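Local coordinates for protein subclass B3 metallo-beta-lactamase (Sphingobium indicum, PDB 7LUU) that probably hydrolyses beta-lactam antibiotics as a two-zinc subclass B3 metallo-beta-lactamase with a glutamic acid among its metal ligands, at residues F117-E122 / M205-N210; T141-R146 / R177-G182. All blocks are in the same frame, centred on the assembly; numbering follows the deposited sequence.

Contact 1. Residues F117-E122 / M205-N210. With ZN (zinc ion), chain B.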
ATOM      1  N   PHE A 117      11.245  -7.916  -5.511  1.00 14.24           N
ATOM      2  CA  PHE A 117       9.915  -8.089  -4.914  1.00 12.60           C
ATOM      3  C   PHE A 117       9.150  -6.786  -5.037  1.00 12.12           C
ATOM      4  O   PHE A 117       9.730  -5.704  -4.900  1.00 14.96           O
ATOM      5  CB  PHE A 117       9.972  -8.458  -3.417  1.00 16.33           C
ATOM      6  CG  PHE A 117      10.572  -9.808  -3.165  1.00 13.58           C
ATOM      7  CD1 PHE A 117       9.826 -10.957  -3.407  1.00 14.94           C
ATOM      8  CD2 PHE A 117      11.854  -9.912  -2.699  1.00 17.12           C
ATOM      9  CE1 PHE A 117      10.394 -12.205  -3.202  1.00 18.98           C
ATOM     10  CE2 PHE A 117      12.444 -11.153  -2.498  1.00 21.14           C
ATOM     11  CZ  PHE A 117      11.686 -12.316  -2.746  1.00 20.21           C
ATOM     12  N   ILE A 118       7.827  -6.896  -5.218  1.00 11.85           N
ATOM     13  CA  ILE A 118       6.924  -5.759  -5.153  1.00 11.50           C
ATOM     14  C   ILE A 118       5.908  -6.115  -4.071  1.00 14.42           C
ATOM     15  O   ILE A 118       5.166  -7.114  -4.200  1.00 14.76           O
ATOM     16  CB  ILE A 118       6.237  -5.499  -6.514  1.00 12.32           C
ATOM     17  CG1 ILE A 118       7.272  -5.166  -7.620  1.00 13.27           C
ATOM     18  CG2 ILE A 118       5.207  -4.330  -6.377  1.00 13.84           C
ATOM     19  CD1 ILE A 118       6.644  -5.445  -9.041  1.00 14.72           C
ATOM     20  N   LEU A 119       5.895  -5.337  -2.978  1.00 11.07           N
ATOM     21  CA  LEU A 119       4.941  -5.594  -1.879  1.00 10.91           C
ATOM     22  C   LEU A 119       3.628  -4.843  -2.161  1.00 13.82           C
ATOM     23  O   LEU A 119       3.644  -3.742  -2.678  1.00 16.30           O
ATOM     24  CB  LEU A 119       5.538  -5.129  -0.527  1.00 14.23           C
ATOM     25  CG  LEU A 119       7.010  -5.560  -0.335  1.00 12.70           C
ATOM     26  CD1 LEU A 119       7.378  -5.125   1.103  1.00 15.28           C
ATOM     27  CD2 LEU A 119       7.293  -7.036  -0.520  1.00 12.67           C
ATOM     28  N   SER A 120       2.482  -5.439  -1.832  1.00 12.24           N
ATOM     29  CA  SER A 120       1.174  -4.832  -2.137  1.00 12.27           C
ATOM     30  C   SER A 120       0.386  -4.564  -0.850  1.00 14.46           C
ATOM     31  O   SER A 120       0.127  -5.504  -0.093  1.00 15.99           O
ATOM     32  CB  SER A 120       0.381  -5.759  -3.069  1.00 14.12           C
ATOM     33  OG  SER A 120      -0.960  -5.302  -3.245  1.00 14.00           O
ATOM     34  N   THR A 121      -0.026  -3.287  -0.629  1.00 11.29           N
ATOM     35  CA  THR A 121      -0.827  -3.002   0.554  1.00 11.16           C
ATOM     36  C   THR A 121      -2.285  -3.399   0.381  1.00 16.30           C
ATOM     37  O   THR A 121      -2.985  -3.623   1.394  1.00 17.12           O
ATOM     38  CB  THR A 121      -0.774  -1.502   0.943  1.00 10.66           C
ATOM     39  OG1 THR A 121      -1.234  -0.647  -0.125  1.00 13.99           O
ATOM     40  CG2 THR A 121       0.677  -1.089   1.396  1.00 11.44           C
ATOM     41  N   GLU A 122      -2.797  -3.353  -0.857  1.00 11.32           N
ATOM     42  CA  GLU A 122      -4.224  -3.639  -1.103  1.00 14.12           C
ATOM     43  C   GLU A 122      -4.517  -3.840  -2.582  1.00 14.55           C
ATOM     44  O   GLU A 122      -3.864  -3.220  -3.456  1.00 13.44           O
ATOM     45  CB  GLU A 122      -5.134  -2.518  -0.573  1.00 14.62           C
ATOM     46  CG  GLU A 122      -4.849  -1.128  -1.283  1.00 14.74           C
ATOM     47  CD  GLU A 122      -5.916  -0.097  -0.951  1.00 15.53           C
ATOM     48  OE1 GLU A 122      -5.690   0.674   0.035  1.00 15.53           O
ATOM     49  OE2 GLU A 122      -6.921  -0.007  -1.667  1.00 16.38           O
ATOM     50  N   MET A 205      -2.672  -4.722   3.952  1.00 14.32           N
ATOM     51  CA  MET A 205      -1.468  -5.181   4.657  1.00 13.82           C
ATOM     52  C   MET A 205      -0.478  -4.032   4.750  1.00 15.93           C
ATOM     53  O   MET A 205      -0.300  -3.276   3.791  1.00 12.43           O
ATOM     54  CB  MET A 205      -0.831  -6.387   3.930  1.00 15.26           C
ATOM     55  CG  MET A 205       0.460  -6.926   4.678  1.00 17.55           C
ATOM     56  SD  MET A 205       0.682  -8.698   4.253  1.00 19.14           S
ATOM     57  CE  MET A 205      -0.190  -9.424   5.659  1.00 21.65           C
ATOM     58  N   THR A 206       0.182  -3.934   5.905  1.00 13.14           N
ATOM     59  CA  THR A 206       1.167  -2.910   6.237  1.00 12.24           C
ATOM     60  C   THR A 206       2.527  -3.584   6.352  1.00 14.90           C
ATOM     61  O   THR A 206       2.630  -4.741   6.736  1.00 13.77           O
ATOM     62  CB  THR A 206       0.732  -2.256   7.561  1.00 15.70           C
ATOM     63  OG1 THR A 206      -0.439  -1.489   7.319  1.00 13.74           O
ATOM     64  CG2 THR A 206       1.849  -1.366   8.217  1.00 15.20           C
ATOM     65  N   TRP A 207       3.581  -2.863   5.973  1.00 13.89           N
ATOM     66  CA  TRP A 207       4.933  -3.395   5.933  1.00 13.53           C
ATOM     67  C   TRP A 207       5.834  -2.581   6.833  1.00 12.64           C
ATOM     68  O   TRP A 207       5.814  -1.354   6.743  1.00 15.90           O
ATOM     69  CB  TRP A 207       5.436  -3.306   4.457  1.00 13.07           C
ATOM     70  CG  TRP A 207       4.441  -3.900   3.476  1.00 15.94           C
ATOM     71  CD1 TRP A 207       3.432  -3.223   2.775  1.00 15.94           C
ATOM     72  CD2 TRP A 207       4.253  -5.288   3.210  1.00 14.96           C
ATOM     73  NE1 TRP A 207       2.698  -4.145   2.024  1.00 13.96           N
ATOM     74  CE2 TRP A 207       3.159  -5.410   2.299  1.00 14.53           C
ATOM     75  CE3 TRP A 207       4.923  -6.461   3.657  1.00 17.63           C
ATOM     76  CZ2 TRP A 207       2.747  -6.649   1.795  1.00 17.19           C
ATOM     77  CZ3 TRP A 207       4.527  -7.661   3.149  1.00 18.23           C
ATOM     78  CH2 TRP A 207       3.420  -7.758   2.232  1.00 20.04           C
ATOM     79  N   SER A 208       6.734  -3.251   7.584  1.00 13.78           N
ATOM     80  CA  SER A 208       7.666  -2.504   8.408  1.00 14.60           C
ATOM     81  C   SER A 208       9.080  -3.043   8.261  1.00 17.05           C
ATOM     82  O   SER A 208       9.306  -4.243   8.033  1.00 17.54           O
ATOM     83  CB  SER A 208       7.240  -2.549   9.906  1.00 14.61           C
ATOM     84  OG  SER A 208       7.342  -3.911  10.394  1.00 17.53           O
ATOM     85  N   TRP A 209      10.045  -2.137   8.433  1.00 14.26           N
ATOM     86  CA  TRP A 209      11.418  -2.566   8.371  1.00 14.95           C
ATOM     87  C   TRP A 209      12.303  -1.471   8.944  1.00 15.54           C
ATOM     88  O   TRP A 209      11.898  -0.317   9.065  1.00 16.69           O
ATOM     89  CB  TRP A 209      11.800  -2.857   6.894  1.00 15.15           C
ATOM     90  CG  TRP A 209      11.906  -1.590   6.023  1.00 14.94           C
ATOM     91  CD1 TRP A 209      13.030  -0.869   5.679  1.00 15.88           C
ATOM     92  CD2 TRP A 209      10.788  -0.905   5.409  1.00 13.74           C
ATOM     93  NE1 TRP A 209      12.685   0.209   4.868  1.00 15.14           N
ATOM     94  CE2 TRP A 209      11.327   0.185   4.657  1.00 13.84           C
ATOM     95  CE3 TRP A 209       9.429  -1.152   5.372  1.00 13.27           C
ATOM     96  CZ2 TRP A 209      10.516   1.101   3.950  1.00 15.44           C
ATOM     97  CZ3 TRP A 209       8.581  -0.235   4.617  1.00 12.73           C
ATOM     98  CH2 TRP A 209       9.164   0.873   3.934  1.00 14.19           C
ATOM     99  N   ASN A 210      13.549  -1.839   9.255  1.00 16.26           N
ATOM    100  CA  ASN A 210      14.570  -0.884   9.715  1.00 16.94           C
ATOM    101  C   ASN A 210      15.408  -0.372   8.545  1.00 19.42           C
ATOM    102  O   ASN A 210      15.785  -1.141   7.648  1.00 18.47           O
ATOM    103  CB  ASN A 210      15.501  -1.575  10.710  1.00 20.16           C
ATOM    104  CG  ASN A 210      15.006  -1.505  12.151  1.00 27.25           C
ATOM    105  OD1 ASN A 210      13.985  -0.867  12.434  1.00 25.41           O
ATOM    106  ND2 ASN A 210      15.747  -2.152  13.082  1.00 24.36           N
TER
HETATM  107 ZN    ZN B 301      -8.511   1.050  -1.736  1.00 17.46          ZN
HETATM  108  O   HOH W   1      -7.980   2.567  -2.809  1.00 19.96           O
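Trp207 chi1 (-50°) sets CG anti to the carbonyl carbon and swings the indole under Leu119. Leu119 chi1 (-45°) carries Leu119 CD1 over the same face, 3.8 Å from Trp207 CE3. Leu119 CB, directed at the other segment by its backbone, sits over the five-membered ring of Trp207, 3.9 Å from its centroid, a CH-pi contact. Met205 CG, from the indole's own strand, packs on the opposite face toward the rim. The indole is thus held between two aliphatic groups. Its edge meets backbone and methyl: Ser120 O lies in the ring plane, 3.4 Å from Trp207 CZ2, and Thr121 CG2 sits 3.7 Å from Trp207 NE1. One hydrogen bond joins the backbones, from Met205 N to Thr121 O at 2.8 Å. Thr121 OG1 turns to Asp91 instead. The next residue, Glu122, leads away from the contact and binds a zinc ion through OE2 at 1.9 Å; the packing thus lies at the root of the loop that carries this ligand. His124, His200 and a water complete that zinc's ligands. The contact is buried and joins the two sheets of the metallo-beta-lactamase alpha-beta/beta-alpha sandwich. Strand 115-119 lies between strands 87-90 and 141-144 in one sheet, and strand 205-213 lies between 190-196 and 216-223 in the other.

Contact 2. Residues T141-R146 / R177-G182. With SO4 (sulfate ion), chain C.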
ATOM      1  N   THR A 141       8.778 -10.739  -8.003  1.00 14.32           N
ATOM      2  CA  THR A 141       7.687 -11.478  -7.408  1.00 16.92           C
ATOM      3  C   THR A 141       6.833 -10.514  -6.603  1.00 16.80           C
ATOM      4  O   THR A 141       7.380  -9.696  -5.873  1.00 13.71           O
ATOM      5  CB  THR A 141       8.240 -12.568  -6.482  1.00 18.69           C
ATOM      6  OG1 THR A 141       8.797 -13.577  -7.350  1.00 19.22           O
ATOM      7  CG2 THR A 141       7.077 -13.253  -5.678  1.00 21.06           C
ATOM      8  N   VAL A 142       5.495 -10.632  -6.738  1.00 13.76           N
ATOM      9  CA  VAL A 142       4.577  -9.752  -6.022  1.00 14.95           C
ATOM     10  C   VAL A 142       4.213 -10.409  -4.720  1.00 17.05           C
ATOM     11  O   VAL A 142       3.881 -11.609  -4.697  1.00 17.14           O
ATOM     12  CB  VAL A 142       3.322  -9.485  -6.881  1.00 13.83           C
ATOM     13  CG1 VAL A 142       2.365  -8.523  -6.108  1.00 13.80           C
ATOM     14  CG2 VAL A 142       3.761  -8.846  -8.158  1.00 15.71           C
ATOM     15  N   VAL A 143       4.197  -9.626  -3.649  1.00 12.75           N
ATOM     16  CA  VAL A 143       4.041 -10.184  -2.301  1.00 15.44           C
ATOM     17  C   VAL A 143       2.835  -9.546  -1.660  1.00 13.55           C
ATOM     18  O   VAL A 143       2.705  -8.321  -1.686  1.00 12.75           O
ATOM     19  CB  VAL A 143       5.284  -9.881  -1.452  1.00 13.65           C
ATOM     20  CG1 VAL A 143       5.104 -10.549  -0.092  1.00 16.75           C
ATOM     21  CG2 VAL A 143       6.592 -10.357  -2.131  1.00 15.25           C
ATOM     22  N   ALA A 144       1.936 -10.374  -1.083  1.00 13.34           N
ATOM     23  CA  ALA A 144       0.690  -9.832  -0.521  1.00 15.31           C
ATOM     24  C   ALA A 144       0.185 -10.756   0.584  1.00 13.89           C
ATOM     25  O   ALA A 144       0.705 -11.849   0.796  1.00 15.50           O
ATOM     26  CB  ALA A 144      -0.405  -9.686  -1.582  1.00 14.53           C
ATOM     27  N   SER A 145      -0.854 -10.311   1.254  1.00 13.87           N
ATOM     28  CA  SER A 145      -1.597 -11.191   2.142  1.00 14.19           C
ATOM     29  C   SER A 145      -2.365 -12.245   1.364  1.00 13.30           C
ATOM     30  O   SER A 145      -2.504 -12.197   0.125  1.00 14.79           O
ATOM     31  CB  SER A 145      -2.567 -10.388   2.983  1.00 14.93           C
ATOM     32  OG  SER A 145      -3.592  -9.877   2.163  1.00 16.41           O
ATOM     33  N   ARG A 146      -2.889 -13.215   2.112  1.00 16.48           N
ATOM     34  CA  ARG A 146      -3.705 -14.259   1.483  1.00 16.15           C
ATOM     35  C   ARG A 146      -4.900 -13.655   0.723  1.00 17.97           C
ATOM     36  O   ARG A 146      -5.099 -13.947  -0.467  1.00 18.72           O
ATOM     37  CB  ARG A 146      -4.158 -15.290   2.540  1.00 19.29           C
ATOM     38  CG  ARG A 146      -4.950 -16.442   1.854  1.00 21.86           C
ATOM     39  CD  ARG A 146      -5.466 -17.443   2.883  1.00 28.81           C
ATOM     40  NE  ARG A 146      -6.488 -16.817   3.735  1.00 33.80           N
ATOM     41  CZ  ARG A 146      -7.794 -16.781   3.445  1.00 32.35           C
ATOM     42  NH1 ARG A 146      -8.603 -16.182   4.272  1.00 31.27           N
ATOM     43  NH2 ARG A 146      -8.284 -17.297   2.318  1.00 36.08           N
ATOM     44  N   ARG A 177       3.486 -14.284  -4.037  1.00 17.71           N
ATOM     45  CA  ARG A 177       3.954 -14.918  -2.829  1.00 17.57           C
ATOM     46  C   ARG A 177       3.068 -14.395  -1.730  1.00 18.85           C
ATOM     47  O   ARG A 177       2.912 -13.178  -1.616  1.00 19.35           O
ATOM     48  CB  ARG A 177       5.397 -14.521  -2.518  1.00 17.12           C
ATOM     49  CG  ARG A 177       5.871 -14.988  -1.132  1.00 20.99           C
ATOM     50  CD  ARG A 177       7.370 -14.711  -1.053  1.00 25.42           C
ATOM     51  NE  ARG A 177       7.921 -14.935   0.263  1.00 26.40           N
ATOM     52  CZ  ARG A 177       9.226 -15.123   0.477  1.00 27.72           C
ATOM     53  NH1 ARG A 177       9.691 -15.327   1.705  1.00 27.95           N
ATOM     54  NH2 ARG A 177      10.063 -15.122  -0.561  1.00 28.02           N
ATOM     55  N   VAL A 178       2.469 -15.293  -0.949  1.00 16.14           N
ATOM     56  CA  VAL A 178       1.608 -14.877   0.165  1.00 17.04           C
ATOM     57  C   VAL A 178       2.429 -14.817   1.452  1.00 16.31           C
ATOM     58  O   VAL A 178       3.140 -15.777   1.792  1.00 19.00           O
ATOM     59  CB  VAL A 178       0.442 -15.851   0.332  1.00 18.96           C
ATOM     60  CG1 VAL A 178      -0.335 -15.607   1.615  1.00 18.39           C
ATOM     61  CG2 VAL A 178      -0.476 -15.727  -0.868  1.00 19.41           C
ATOM     62  N   MET A 179       2.308 -13.716   2.186  1.00 16.24           N
ATOM     63  CA  MET A 179       2.821 -13.645   3.573  1.00 15.72           C
ATOM     64  C   MET A 179       1.695 -13.717   4.579  1.00 18.24           C
ATOM     65  O   MET A 179       0.668 -13.057   4.412  1.00 19.08           O
ATOM     66  CB  MET A 179       3.469 -12.320   3.817  1.00 18.14           C
ATOM     67  CG  MET A 179       4.293 -12.149   2.793  1.00 27.13           C
ATOM     68  SD  MET A 179       5.789 -12.747   3.222  1.00 34.44           S
ATOM     69  CE  MET A 179       6.253 -11.054   3.173  1.00 15.19           C
ATOM     70  N   LYS A 180       1.955 -14.441   5.664  1.00 18.44           N
ATOM     71  CA  LYS A 180       1.068 -14.476   6.814  1.00 17.65           C
ATOM     72  C   LYS A 180       1.331 -13.289   7.707  1.00 18.33           C
ATOM     73  O   LYS A 180       2.365 -12.643   7.640  1.00 18.07           O
ATOM     74  CB  LYS A 180       1.348 -15.729   7.637  1.00 18.11           C
ATOM     75  CG  LYS A 180       1.091 -17.020   6.869  1.00 25.37           C
ATOM     76  CD  LYS A 180       1.122 -18.174   7.823  1.00 30.31           C
ATOM     77  CE  LYS A 180       0.726 -19.477   7.164  1.00 37.55           C
ATOM     78  NZ  LYS A 180       1.432 -20.635   7.802  1.00 47.54           N
ATOM     79  N   ASP A 181       0.318 -12.942   8.474  1.00 16.65           N
ATOM     80  CA  ASP A 181       0.502 -11.895   9.464  1.00 17.62           C
ATOM     81  C   ASP A 181       1.687 -12.205  10.385  1.00 17.12           C
ATOM     82  O   ASP A 181       1.796 -13.311  10.937  1.00 19.45           O
ATOM     83  CB  ASP A 181      -0.785 -11.766  10.271  1.00 16.87           C
ATOM     84  CG  ASP A 181      -0.680 -10.708  11.330  1.00 17.97           C
ATOM     85  OD1 ASP A 181      -0.176  -9.628  11.032  1.00 18.73           O
ATOM     86  OD2 ASP A 181      -1.105 -10.951  12.505  1.00 21.34           O
ATOM     87  N   GLY A 182       2.610 -11.245  10.523  1.00 18.47           N
ATOM     88  CA  GLY A 182       3.810 -11.449  11.342  1.00 20.76           C
ATOM     89  C   GLY A 182       4.973 -12.104  10.616  1.00 18.43           C
ATOM     90  O   GLY A 182       6.085 -12.174  11.186  1.00 18.29           O
TER
HETATM   91  S   SO4 C 326      -6.274 -15.088   6.824  1.00 85.80           S
HETATM   92  O1  SO4 C 326      -7.344 -15.958   7.300  1.00 90.10           O
HETATM   93  O2  SO4 C 326      -6.785 -14.276   5.727  1.00 89.37           O
HETATM   94  O3  SO4 C 326      -5.870 -14.219   7.932  1.00 86.82           O
HETATM   95  O4  SO4 C 326      -5.158 -15.889   6.322  1.00 83.44           O
HETATM   96  O   HOH W   2      -1.931 -13.460   4.953  1.00 19.30           O
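Thr141 touches Arg177 first, its CG2 methyl lying 3.8 Å from Arg177 CB. Val142 turns its side chain away but accepts a hydrogen bond at O from Arg177 N, 2.8 Å long. Val143 pairs with Arg177 in parallel register. Its CG1, anti to the backbone N (chi1 -177°), packs against the bent Met179 chain. The 3.4 Å from Val143 CG1 to Met179 CG is shorter than usual and doubtful, since the modelled methionine is distorted. Ala144 uses both backbone groups: N donates to Arg177 O at 3.0 Å, and O accepts from Met179 N at 2.8 Å. Ser145 N-caps helix 146-154, its OG bonding Gly148 N and also Gly203 O. Val178 CG1 packs 3.5 Å from Arg146 N, and a water links Arg146 N to Met179 O. The Arg146 chain bends at chi3 (67°), and the guanidinium meets a sulfate at its edge, with NE donating to O4 at 3.1 Å and NH1 to O2. The two strands belong to one beta-alpha-beta unit. Three backbone bonds fix the register of the outer strand 176-178 on 141-144. The sulfate, probably from the crystallisation liquor, binds beyond this pairing, which does not rest on it.

Contact 1 is core and contact 2 is partly buried, reaching the surface at Arg146. They share one sheet, where strands 115-119 and 141-144 are neighbours. Ile118 O lies 2.7 Å from Val143 N, and Ser120 N lies 2.9 Å from Val143 O; both are probable hydrogen bonds. Contact 2 extends this sheet to one of its outer strands, 176-178, whereas contact 1 crosses to the second sheet. Their chemistry differs accordingly: backbone pairing dominates in 141-146 / 177-182, and side-chain packing on an indole dominates in 117-122 / 205-210. Trp207 also touches Val143 and Met179, so the two contacts share one apolar core. Only contact 1 contains a zinc ligand.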